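Local coordinates for tailspike protein (Acinetobacter phage vB_ApiP_P1, PDB 6E1R) that probably binds and cleaves the capsular polysaccharide of its Acinetobacter baumannii host, working as a trimeric phage tailspike hydrolase, at residues Q44-D49 with V113-R118; G77-S82 with V101-S106; I337-P342 with Y358-C363; I368-E373 with G377-V382. All coordinates share one frame; numbering follows the deposited sequence.

How the interactions relate
Three of the contacts lie in the long right-handed parallel beta-helix; interaction 1 joins it to the N-terminal domain. Interactions 1 and 2 adjoin near the N-terminal end of the beta-helix, centres 12 Å apart, where Asp-114 of the first meets Ser-82 of the second. Interactions 3 and 4 lie further along, with centres 14 Å apart, and meet through Phe-360 and Val-371. The pairs are well separated: interactions 1 and 3 come no closer than about 33 Å between nearest atoms. Interactions 2 and 3 are buried and largely apolar, the former packing a helix on a strand, the latter joining successive turns. Interactions 1 and 4 are only partly buried; the first relies on selenium packing, whereas the fourth has direct hydrogen bonds.

Interaction 1 of 4, residues Q44-D49 with V113-R118; sequences QYMGGD and VDFDLR
Met-46, present as selenomethionine, reaches across to Asp-114 and Phe-115 and makes a Met-aromatic contact where the N-terminal domain meets the first turns of the parallel beta-helix. Its selenium lies obliquely to the Phe-115 ring, Met-46 SE standing 5.2 Å from the centroid and 61° off the ring normal. The apolar packing continues at the root of the aromatic side chain, where Met-46 SE is 4.0 Å from Phe-115 CB. A long, unbranched side chain suits this bridging role: with CG turned opposite the carbonyl carbon (chi1 -64°) and the rest extended, it bridges two loops.

Van der Waals contacts to polar atoms complete the meeting. Met-46 and Asp-114 run past one another in opposite directions, the selenomethionine CB lying 3.7 Å from Asp-114 OD2. That carboxylate oxygen is hydrogen-bonded to Ser-82 OG, a partner that steadies the aspartate beside the apolar chain. The Phe-115 ring also meets His-93 edge-to-face. Gly-47 follows with a positive phi of 79°, a backbone shape that suits a residue without CB. At the end of the selenomethionine side chain, the Met-46 methyl CE rests 3.7 Å from Asp-114 O.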
loop_
_atom_site.group_PDB
_atom_site.type_symbol
_atom_site.label_atom_id
_atom_site.label_comp_id
_atom_site.label_asym_id
_atom_site.label_seq_id
_atom_site.Cartn_x
_atom_site.Cartn_y
_atom_site.Cartn_z
ATOM N N GLN A 44 27.032 14.774 40.753
ATOM C CA GLN A 44 26.247 14.653 39.537
ATOM C C GLN A 44 25.481 15.943 39.277
ATOM O O GLN A 44 25.196 16.713 40.198
ATOM C CB GLN A 44 25.261 13.483 39.632
ATOM C CG GLN A 44 25.912 12.128 39.854
ATOM C CD GLN A 44 26.727 11.667 38.662
ATOM O OE1 GLN A 44 26.480 12.080 37.527
ATOM N NE2 GLN A 44 27.705 10.805 38.913
ATOM N N TYR A 45 25.156 16.174 38.007
ATOM C CA TYR A 45 24.359 17.323 37.603
ATOM C C TYR A 45 22.967 16.931 37.129
ATOM O O TYR A 45 22.161 17.815 36.817
ATOM C CB TYR A 45 25.079 18.110 36.501
ATOM C CG TYR A 45 25.374 17.310 35.250
ATOM C CD1 TYR A 45 24.451 17.238 34.212
ATOM C CD2 TYR A 45 26.573 16.625 35.105
ATOM C CE1 TYR A 45 24.715 16.512 33.068
ATOM C CE2 TYR A 45 26.846 15.895 33.964
ATOM C CZ TYR A 45 25.912 15.841 32.949
ATOM O OH TYR A 45 26.179 15.115 31.812
HETATM N N MSE A 46 22.663 15.638 37.069
HETATM C CA MSE A 46 21.371 15.171 36.582
HETATM C C MSE A 46 20.413 14.862 37.725
HETATM O O MSE A 46 20.831 14.468 38.812
HETATM C CB MSE A 46 21.551 13.936 35.704
HETATM C CG MSE A 46 22.335 14.208 34.438
HETATM SE SE MSE A 46 22.401 12.652 33.282
HETATM C CE MSE A 46 23.292 13.456 31.745
ATOM N N GLY A 47 19.121 15.031 37.459
ATOM C CA GLY A 47 18.115 14.958 38.492
ATOM C C GLY A 47 17.997 16.205 39.336
ATOM O O GLY A 47 17.156 16.243 40.244
ATOM N N GLY A 48 18.805 17.226 39.062
ATOM C CA GLY A 48 18.733 18.447 39.836
ATOM C C GLY A 48 17.511 19.269 39.478
ATOM O O GLY A 48 16.990 19.207 38.364
ATOM N N ASP A 49 17.058 20.065 40.443
ATOM C CA ASP A 49 15.843 20.851 40.278
ATOM C C ASP A 49 15.737 21.816 41.450
ATOM O O ASP A 49 16.456 21.697 42.446
ATOM C CB ASP A 49 14.608 19.952 40.195
ATOM C CG ASP A 49 13.444 20.620 39.501
ATOM O OD1 ASP A 49 13.524 21.834 39.224
ATOM O OD2 ASP A 49 12.451 19.922 39.221
ATOM N N VAL A 113 14.485 9.381 29.800
ATOM C CA VAL A 113 15.706 8.712 30.229
ATOM C C VAL A 113 16.870 9.566 29.746
ATOM O O VAL A 113 17.119 9.672 28.541
ATOM C CB VAL A 113 15.792 7.281 29.683
ATOM C CG1 VAL A 113 16.941 6.531 30.338
ATOM C CG2 VAL A 113 14.479 6.551 29.902
ATOM N N ASP A 114 17.588 10.177 30.687
ATOM C CA ASP A 114 18.627 11.144 30.364
ATOM C C ASP A 114 20.033 10.557 30.384
ATOM O O ASP A 114 20.973 11.238 29.959
ATOM C CB ASP A 114 18.539 12.343 31.317
ATOM C CG ASP A 114 18.366 11.928 32.762
ATOM O OD1 ASP A 114 17.905 10.792 33.004
ATOM O OD2 ASP A 114 18.673 12.747 33.656
ATOM N N PHE A 115 20.204 9.328 30.866
ATOM C CA PHE A 115 21.472 8.627 30.728
ATOM C C PHE A 115 21.190 7.135 30.631
ATOM O O PHE A 115 20.124 6.658 31.031
ATOM C CB PHE A 115 22.433 8.939 31.886
ATOM C CG PHE A 115 22.066 8.278 33.185
ATOM C CD1 PHE A 115 21.137 8.855 34.034
ATOM C CD2 PHE A 115 22.669 7.092 33.568
ATOM C CE1 PHE A 115 20.805 8.253 35.234
ATOM C CE2 PHE A 115 22.341 6.484 34.765
ATOM C CZ PHE A 115 21.409 7.067 35.599
ATOM N N ASP A 116 22.161 6.398 30.095
ATOM C CA ASP A 116 21.961 4.978 29.835
ATOM C C ASP A 116 21.814 4.216 31.144
ATOM O O ASP A 116 22.646 4.342 32.048
ATOM C CB ASP A 116 23.120 4.415 29.014
ATOM C CG ASP A 116 23.217 5.042 27.634
ATOM O OD1 ASP A 116 22.189 5.547 27.135
ATOM O OD2 ASP A 116 24.320 5.028 27.047
ATOM N N LEU A 117 20.758 3.416 31.239
ATOM C CA LEU A 117 20.450 2.669 32.446
ATOM C C LEU A 117 20.905 1.221 32.319
ATOM O O LEU A 117 20.975 0.660 31.222
ATOM C CB LEU A 117 18.949 2.717 32.740
ATOM C CG LEU A 117 18.348 4.111 32.927
ATOM C CD1 LEU A 117 16.877 4.018 33.296
ATOM C CD2 LEU A 117 19.120 4.889 33.977
ATOM N N ARG A 118 21.213 0.619 33.466
ATOM C CA ARG A 118 21.564 -0.792 33.559
ATOM C C ARG A 118 20.736 -1.404 34.678
ATOM O O ARG A 118 20.774 -0.921 35.814
ATOM C CB ARG A 118 23.061 -0.966 33.831
ATOM C CG ARG A 118 23.954 -0.331 32.775
ATOM C CD ARG A 118 25.426 -0.570 33.065
ATOM N NE ARG A 118 25.824 -1.950 32.812
ATOM C CZ ARG A 118 26.171 -2.418 31.618
ATOM N NH1 ARG A 118 26.167 -1.616 30.561
ATOM N NH2 ARG A 118 26.520 -3.689 31.478
#

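Interaction 2 of 4, residues G77-S82 with V101-S106; sequences GVLTVS and VNTATS
Leu-79 presses one methyl against Thr-103 and Ala-104, packing the short, weakly bonded strand 79-80 against helix 94-106 in a beta-alpha-beta unit that strand 111-113 completes. The unit stands at the start of the parallel beta-helix, where the helix covers the first parallel strands.

The tight part is small and belongs to a single branch. Leu-79 has CG swung opposite its own nitrogen (chi1 -179°), which aims it at the helix, and CD2 continues the extended line. There CD2 lies 3.8 Å from Thr-103 CG2, the two side chains crossing at about a right angle. It also settles over the neighbouring residue, with CD2 4.0 Å from Ala-104 CB. Alanine suits this place because its single methyl lets the helix backbone come close, and the same side chain also touches Leu-111 of strand 111-113. Leucine, branched at its end, gives the strand a methyl that can reach the helix.

The opposite character appears where the helix faces solvent. Ser-106, at the helix end, is exposed, and Thr-103 is only partly covered. Threonine fits such a boundary: its methyl joins the apolar contact while its hydroxyl OG1 is hydrogen-bonded to Leu-99 O one turn earlier. The backbone continues the regular helix here, Ser-106 N donating to Asn-102 O at 3.1 Å. Leu-79 CD2 even reaches the helix backbone, 3.9 Å from Ala-104 CA.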
loop_
_atom_site.group_PDB
_atom_site.type_symbol
_atom_site.label_atom_id
_atom_site.label_comp_id
_atom_site.label_asym_id
_atom_site.label_seq_id
_atom_site.Cartn_x
_atom_site.Cartn_y
_atom_site.Cartn_z
ATOM N N GLY A 77 10.504 21.267 33.492
ATOM C CA GLY A 77 9.216 20.866 32.965
ATOM C C GLY A 77 9.165 19.437 32.483
ATOM O O GLY A 77 8.253 19.074 31.738
ATOM N N VAL A 78 10.121 18.610 32.896
ATOM C CA VAL A 78 10.230 17.234 32.431
ATOM C C VAL A 78 10.614 16.348 33.607
ATOM O O VAL A 78 11.465 16.716 34.423
ATOM C CB VAL A 78 11.256 17.118 31.282
ATOM C CG1 VAL A 78 12.039 15.817 31.373
ATOM C CG2 VAL A 78 10.552 17.223 29.940
ATOM N N LEU A 79 9.976 15.184 33.697
ATOM C CA LEU A 79 10.315 14.184 34.700
ATOM C C LEU A 79 11.380 13.251 34.135
ATOM O O LEU A 79 11.178 12.637 33.082
ATOM C CB LEU A 79 9.075 13.397 35.124
ATOM C CG LEU A 79 9.295 12.334 36.202
ATOM C CD1 LEU A 79 10.007 12.928 37.406
ATOM C CD2 LEU A 79 7.976 11.703 36.620
ATOM N N THR A 80 12.503 13.136 34.837
ATOM C CA THR A 80 13.638 12.348 34.383
ATOM C C THR A 80 13.871 11.190 35.342
ATOM O O THR A 80 13.538 11.273 36.528
ATOM C CB THR A 80 14.919 13.193 34.282
ATOM O OG1 THR A 80 15.283 13.675 35.582
ATOM C CG2 THR A 80 14.705 14.379 33.356
ATOM N N VAL A 81 14.439 10.102 34.814
ATOM C CA VAL A 81 14.742 8.951 35.662
ATOM C C VAL A 81 15.805 9.316 36.692
ATOM O O VAL A 81 15.851 8.729 37.780
ATOM C CB VAL A 81 15.161 7.731 34.812
ATOM C CG1 VAL A 81 14.340 7.654 33.534
ATOM C CG2 VAL A 81 16.652 7.754 34.500
ATOM N N SER A 82 16.668 10.286 36.377
ATOM C CA SER A 82 17.656 10.737 37.350
ATOM C C SER A 82 16.993 11.385 38.553
ATOM O O SER A 82 17.491 11.264 39.677
ATOM C CB SER A 82 18.630 11.723 36.701
ATOM O OG SER A 82 19.374 11.105 35.667
ATOM N N VAL A 101 8.602 4.684 36.442
ATOM C CA VAL A 101 7.385 4.285 35.738
ATOM C C VAL A 101 6.164 4.493 36.623
ATOM O O VAL A 101 5.114 4.957 36.161
ATOM C CB VAL A 101 7.488 2.822 35.264
ATOM C CG1 VAL A 101 6.394 2.512 34.259
ATOM C CG2 VAL A 101 8.856 2.533 34.671
ATOM N N ASN A 102 6.277 4.143 37.908
ATOM C CA ASN A 102 5.164 4.342 38.832
ATOM C C ASN A 102 4.839 5.821 39.008
ATOM O O ASN A 102 3.664 6.194 39.104
ATOM C CB ASN A 102 5.481 3.705 40.185
ATOM C CG ASN A 102 5.428 2.188 40.147
ATOM O OD1 ASN A 102 4.490 1.602 39.608
ATOM N ND2 ASN A 102 6.435 1.545 40.726
ATOM N N THR A 103 5.860 6.680 39.045
ATOM C CA THR A 103 5.621 8.106 39.250
ATOM C C THR A 103 5.074 8.765 37.991
ATOM O O THR A 103 4.091 9.511 38.052
ATOM C CB THR A 103 6.910 8.800 39.699
ATOM O OG1 THR A 103 7.354 8.237 40.941
ATOM C CG2 THR A 103 6.680 10.292 39.878
ATOM N N ALA A 104 5.694 8.496 36.840
ATOM C CA ALA A 104 5.263 9.136 35.601
ATOM C C ALA A 104 3.835 8.745 35.239
ATOM O O ALA A 104 3.054 9.583 34.775
ATOM C CB ALA A 104 6.222 8.782 34.465
ATOM N N THR A 105 3.472 7.477 35.450
ATOM C CA THR A 105 2.124 7.035 35.107
ATOM C C THR A 105 1.098 7.562 36.102
ATOM O O THR A 105 -0.003 7.967 35.708
ATOM C CB THR A 105 2.068 5.508 35.032
ATOM O OG1 THR A 105 2.621 4.944 36.227
ATOM C CG2 THR A 105 2.848 5.005 33.824
ATOM N N SER A 106 1.435 7.567 37.394
ATOM C CA SER A 106 0.505 8.094 38.387
ATOM C C SER A 106 0.343 9.601 38.251
ATOM O O SER A 106 -0.713 10.145 38.593
ATOM C CB SER A 106 0.971 7.735 39.798
ATOM O OG SER A 106 2.274 8.233 40.046
#

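Interaction 3 of 4, residues I337-P342 with Y358-C363; sequences IHMNRP and YIFEGC
Successive turns of the parallel beta-helix meet here, as the chain leaving strand 331-338 runs beside the corner that follows strand 357-361, bringing Ile-337 against Cys-363. The backbones approach through a CA-H...O contact, Cys-363 CA lying 3.3 Å from Ile-337 O with an angle of 126° at the hydrogen. Backbone hydrogen bonds of Ile-337 and Met-339 with Tyr-364 continue the pairing of the turns.

Side chains fill the interior. Cys-363 SG, set opposite its carbonyl carbon (chi1 -63°), packs 4.1 Å from Ile-337 CB; a small, weakly polar thiol fits this buried corner. Selenomethionine Met-339 brings SE 4.4 Å from Cys-363 SG. The same selenium comes to the edge of the Phe-360 ring, near its plane, with SE 4.4 Å from CE2. Phe-360 also stacks on Phe-334 of the preceding turn. Gly-362, with its positive phi of 70°, suits the corner between the strands, and the Asn-391 side chain clasps that corner, with ND2 bonded to Phe-360 O and OD1 to Cys-363 N.

With no conventional hydrogen bond between the two segments, cohesion rests largely on dispersion among sulfur, selenium and hydrocarbon, with a CA-H...O contact between the backbones, while polar backbone groups find partners in adjoining residues.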
loop_
_atom_site.group_PDB
_atom_site.type_symbol
_atom_site.label_atom_id
_atom_site.label_comp_id
_atom_site.label_asym_id
_atom_site.label_seq_id
_atom_site.Cartn_x
_atom_site.Cartn_y
_atom_site.Cartn_z
ATOM N N ILE A 337 8.700 -5.927 -4.024
ATOM C CA ILE A 337 9.763 -6.262 -3.084
ATOM C C ILE A 337 11.036 -6.552 -3.866
ATOM O O ILE A 337 11.009 -7.286 -4.862
ATOM C CB ILE A 337 9.373 -7.463 -2.207
ATOM C CG1 ILE A 337 7.976 -7.259 -1.620
ATOM C CG2 ILE A 337 10.390 -7.667 -1.096
ATOM C CD1 ILE A 337 7.843 -6.000 -0.793
ATOM N N HIS A 338 12.150 -5.981 -3.416
ATOM C CA HIS A 338 13.454 -6.280 -3.998
ATOM C C HIS A 338 13.984 -7.549 -3.340
ATOM O O HIS A 338 14.284 -7.555 -2.141
ATOM C CB HIS A 338 14.411 -5.108 -3.801
ATOM C CG HIS A 338 15.705 -5.256 -4.537
ATOM N ND1 HIS A 338 15.920 -4.701 -5.780
ATOM C CD2 HIS A 338 16.849 -5.904 -4.212
ATOM C CE1 HIS A 338 17.143 -4.992 -6.186
ATOM N NE2 HIS A 338 17.727 -5.724 -5.254
HETATM N N MSE A 339 14.094 -8.625 -4.113
HETATM C CA MSE A 339 14.447 -9.926 -3.551
HETATM C C MSE A 339 15.658 -10.566 -4.223
HETATM O O MSE A 339 15.515 -11.460 -5.056
HETATM C CB MSE A 339 13.249 -10.873 -3.639
HETATM C CG MSE A 339 12.042 -10.405 -2.845
HETATM SE SE MSE A 339 10.488 -11.553 -3.079
HETATM C CE MSE A 339 10.248 -12.124 -1.231
ATOM N N ASN A 340 16.849 -10.111 -3.842
ATOM C CA ASN A 340 18.107 -10.675 -4.331
ATOM C C ASN A 340 18.502 -11.821 -3.405
ATOM O O ASN A 340 19.096 -11.600 -2.348
ATOM C CB ASN A 340 19.186 -9.600 -4.387
ATOM C CG ASN A 340 20.457 -10.085 -5.053
ATOM O OD1 ASN A 340 20.474 -11.138 -5.688
ATOM N ND2 ASN A 340 21.530 -9.315 -4.910
ATOM N N ARG A 341 18.174 -13.055 -3.807
ATOM C CA ARG A 341 18.408 -14.237 -2.980
ATOM C C ARG A 341 17.691 -14.134 -1.639
ATOM O O ARG A 341 18.341 -14.018 -0.592
ATOM C CB ARG A 341 19.902 -14.491 -2.760
ATOM C CG ARG A 341 20.717 -14.686 -4.024
ATOM C CD ARG A 341 22.196 -14.784 -3.692
ATOM N NE ARG A 341 22.858 -15.835 -4.462
ATOM C CZ ARG A 341 23.460 -15.668 -5.634
ATOM N NH1 ARG A 341 23.486 -14.477 -6.214
ATOM N NH2 ARG A 341 24.030 -16.707 -6.230
ATOM N N PRO A 342 16.356 -14.184 -1.627
ATOM C CA PRO A 342 15.632 -14.029 -0.357
ATOM C C PRO A 342 15.708 -15.247 0.545
ATOM O O PRO A 342 15.510 -15.105 1.758
ATOM C CB PRO A 342 14.192 -13.763 -0.809
ATOM C CG PRO A 342 14.087 -14.474 -2.115
ATOM C CD PRO A 342 15.441 -14.356 -2.768
ATOM N N TYR A 358 -0.586 -16.705 -3.100
ATOM C CA TYR A 358 0.515 -15.756 -3.176
ATOM C C TYR A 358 0.318 -14.799 -4.341
ATOM O O TYR A 358 -0.160 -15.190 -5.409
ATOM C CB TYR A 358 1.858 -16.483 -3.315
ATOM C CG TYR A 358 2.247 -17.264 -2.082
ATOM C CD1 TYR A 358 1.762 -18.546 -1.865
ATOM C CD2 TYR A 358 3.095 -16.713 -1.130
ATOM C CE1 TYR A 358 2.114 -19.262 -0.735
ATOM C CE2 TYR A 358 3.451 -17.420 0.001
ATOM C CZ TYR A 358 2.960 -18.693 0.194
ATOM O OH TYR A 358 3.315 -19.398 1.321
ATOM N N ILE A 359 0.691 -13.542 -4.120
ATOM C CA ILE A 359 0.738 -12.528 -5.165
ATOM C C ILE A 359 2.143 -11.942 -5.177
ATOM O O ILE A 359 2.616 -11.432 -4.154
ATOM C CB ILE A 359 -0.314 -11.430 -4.953
ATOM C CG1 ILE A 359 -1.714 -11.966 -5.264
ATOM C CG2 ILE A 359 -0.003 -10.218 -5.819
ATOM C CD1 ILE A 359 -2.812 -10.936 -5.108
ATOM N N PHE A 360 2.803 -12.021 -6.326
ATOM C CA PHE A 360 4.107 -11.403 -6.546
ATOM C C PHE A 360 3.899 -10.313 -7.589
ATOM O O PHE A 360 3.757 -10.598 -8.781
ATOM C CB PHE A 360 5.143 -12.431 -6.992
ATOM C CG PHE A 360 5.529 -13.408 -5.919
ATOM C CD1 PHE A 360 4.751 -14.527 -5.664
ATOM C CD2 PHE A 360 6.679 -13.213 -5.171
ATOM C CE1 PHE A 360 5.108 -15.427 -4.675
ATOM C CE2 PHE A 360 7.043 -14.110 -4.183
ATOM C CZ PHE A 360 6.256 -15.218 -3.935
ATOM N N GLU A 361 3.878 -9.065 -7.132
ATOM C CA GLU A 361 3.525 -7.916 -7.961
ATOM C C GLU A 361 4.756 -7.032 -8.125
ATOM O O GLU A 361 5.128 -6.292 -7.209
ATOM C CB GLU A 361 2.363 -7.154 -7.333
ATOM C CG GLU A 361 1.755 -6.084 -8.212
ATOM C CD GLU A 361 0.645 -5.336 -7.505
ATOM O OE1 GLU A 361 -0.483 -5.868 -7.434
ATOM O OE2 GLU A 361 0.907 -4.227 -7.000
ATOM N N GLY A 362 5.383 -7.112 -9.296
ATOM C CA GLY A 362 6.506 -6.253 -9.610
ATOM C C GLY A 362 7.775 -6.530 -8.837
ATOM O O GLY A 362 8.639 -5.654 -8.763
ATOM N N CYS A 363 7.926 -7.724 -8.271
ATOM C CA CYS A 363 9.131 -8.043 -7.520
ATOM C C CYS A 363 10.340 -8.132 -8.450
ATOM O O CYS A 363 10.220 -8.372 -9.655
ATOM C CB CYS A 363 8.953 -9.349 -6.749
ATOM S SG CYS A 363 7.645 -9.291 -5.501
#

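Interaction 4 of 4, residues I368-E373 with G377-V382; sequences ISAVVE and GVLNDV
Gly-377 opens the contact by lying against the Glu-373 side chain, its CA 3.9 Å from Glu-373 CG in a tight loop that leads into a type II beta turn from Val-378 to Asp-381. With phi at 90°, this position suits a residue without CB. Val-378 turns its own side chain away and offers its carbonyl instead, O lying 3.4 Å from Glu-373 CA in a CA-H...O contact. Leu-379 forms a single backbone bridge with Glu-373 and lays CD2 3.8 Å from Ala-370 CB, touching that methyl; the Glu-373 carboxylate nearby pairs with Lys-349.

Asn-380 does most of the polar work. Asparagine tolerates the positive phi (58°) of this turn position. Its N donates to Val-372 O at 2.8 Å, nearly straight, from above the carbonyl plane. Its OD1 accepts from Val-371 N at 2.8 Å, in the carbonyl plane, while ND2 is bonded to Ser-400 OG, so both ends of the amide are held. Asp-381 N then lies 3.7 Å from Val-372 CG2.

The loop thus borders strand 372-373, an edge strand, within this chain, of a parallel sheet beside strand 346-350, while Val-371 and Val-372 pack inward on Phe-360 and Tyr-358 of strand 357-361.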
loop_
_atom_site.group_PDB
_atom_site.type_symbol
_atom_site.label_atom_id
_atom_site.label_comp_id
_atom_site.label_asym_id
_atom_site.label_seq_id
_atom_site.Cartn_x
_atom_site.Cartn_y
_atom_site.Cartn_z
ATOM N N ILE A 368 17.954 -18.175 -5.788
ATOM C CA ILE A 368 18.627 -19.454 -5.601
ATOM C C ILE A 368 17.663 -20.488 -5.023
ATOM O O ILE A 368 18.091 -21.480 -4.436
ATOM C CB ILE A 368 19.877 -19.313 -4.717
ATOM C CG1 ILE A 368 19.509 -18.678 -3.376
ATOM C CG2 ILE A 368 20.947 -18.497 -5.420
ATOM C CD1 ILE A 368 20.637 -18.677 -2.378
ATOM N N SER A 369 16.362 -20.258 -5.180
ATOM C CA SER A 369 15.342 -21.081 -4.549
ATOM C C SER A 369 14.130 -21.152 -5.467
ATOM O O SER A 369 14.117 -20.584 -6.563
ATOM C CB SER A 369 14.952 -20.513 -3.183
ATOM O OG SER A 369 14.279 -19.273 -3.327
ATOM N N ALA A 370 13.100 -21.855 -5.007
ATOM C CA ALA A 370 11.815 -21.843 -5.682
ATOM C C ALA A 370 10.997 -20.646 -5.207
ATOM O O ALA A 370 11.357 -19.951 -4.255
ATOM C CB ALA A 370 11.062 -23.150 -5.433
ATOM N N VAL A 371 9.879 -20.404 -5.888
ATOM C CA VAL A 371 9.017 -19.290 -5.510
ATOM C C VAL A 371 8.106 -19.681 -4.355
ATOM O O VAL A 371 8.024 -18.975 -3.344
ATOM C CB VAL A 371 8.214 -18.801 -6.729
ATOM C CG1 VAL A 371 7.241 -17.712 -6.318
ATOM C CG2 VAL A 371 9.158 -18.299 -7.811
ATOM N N VAL A 372 7.412 -20.813 -4.482
ATOM C CA VAL A 372 6.536 -21.319 -3.432
ATOM C C VAL A 372 6.720 -22.826 -3.321
ATOM O O VAL A 372 7.262 -23.480 -4.215
ATOM C CB VAL A 372 5.047 -20.985 -3.685
ATOM C CG1 VAL A 372 4.808 -19.484 -3.607
ATOM C CG2 VAL A 372 4.602 -21.533 -5.030
ATOM N N GLU A 373 6.255 -23.373 -2.199
ATOM C CA GLU A 373 6.239 -24.812 -1.973
ATOM C C GLU A 373 4.949 -25.179 -1.260
ATOM O O GLU A 373 4.640 -24.618 -0.206
ATOM C CB GLU A 373 7.445 -25.274 -1.147
ATOM C CG GLU A 373 7.453 -26.772 -0.879
ATOM C CD GLU A 373 8.648 -27.222 -0.061
ATOM O OE1 GLU A 373 9.730 -26.614 -0.199
ATOM O OE2 GLU A 373 8.503 -28.185 0.721
ATOM N N GLY A 377 4.870 -30.516 -0.792
ATOM C CA GLY A 377 6.213 -30.410 -1.318
ATOM C C GLY A 377 6.321 -30.002 -2.768
ATOM O O GLY A 377 7.437 -29.982 -3.303
ATOM N N VAL A 378 5.211 -29.669 -3.423
ATOM C CA VAL A 378 5.257 -29.307 -4.834
ATOM C C VAL A 378 5.844 -27.907 -4.967
ATOM O O VAL A 378 5.267 -26.927 -4.481
ATOM C CB VAL A 378 3.861 -29.388 -5.468
ATOM C CG1 VAL A 378 3.917 -28.961 -6.928
ATOM C CG2 VAL A 378 3.298 -30.797 -5.334
ATOM N N LEU A 379 6.989 -27.809 -5.638
ATOM C CA LEU A 379 7.629 -26.522 -5.859
ATOM C C LEU A 379 6.930 -25.766 -6.978
ATOM O O LEU A 379 6.571 -26.345 -8.008
ATOM C CB LEU A 379 9.108 -26.706 -6.202
ATOM C CG LEU A 379 10.008 -27.348 -5.147
ATOM C CD1 LEU A 379 11.413 -27.538 -5.697
ATOM C CD2 LEU A 379 10.036 -26.499 -3.882
ATOM N N ASN A 380 6.736 -24.464 -6.764
ATOM C CA ASN A 380 6.160 -23.574 -7.771
ATOM C C ASN A 380 4.773 -24.048 -8.200
ATOM O O ASN A 380 4.421 -24.014 -9.380
ATOM C CB ASN A 380 7.090 -23.434 -8.977
ATOM C CG ASN A 380 8.471 -22.940 -8.592
ATOM O OD1 ASN A 380 8.611 -22.049 -7.753
ATOM N ND2 ASN A 380 9.499 -23.521 -9.198
ATOM N N ASP A 381 3.980 -24.495 -7.228
ATOM C CA ASP A 381 2.609 -24.920 -7.485
ATOM C C ASP A 381 1.788 -23.713 -7.922
ATOM O O ASP A 381 1.510 -22.816 -7.118
ATOM C CB ASP A 381 2.020 -25.571 -6.236
ATOM C CG ASP A 381 0.614 -26.106 -6.458
ATOM O OD1 ASP A 381 0.144 -26.109 -7.614
ATOM O OD2 ASP A 381 -0.018 -26.534 -5.468
ATOM N N VAL A 382 1.400 -23.688 -9.199
ATOM C CA VAL A 382 0.654 -22.559 -9.738
ATOM C C VAL A 382 -0.726 -22.444 -9.104
ATOM O O VAL A 382 -1.323 -21.361 -9.116
ATOM C CB VAL A 382 0.558 -22.684 -11.272
ATOM C CG1 VAL A 382 -0.005 -21.410 -11.891
ATOM C CG2 VAL A 382 1.925 -23.006 -11.858
#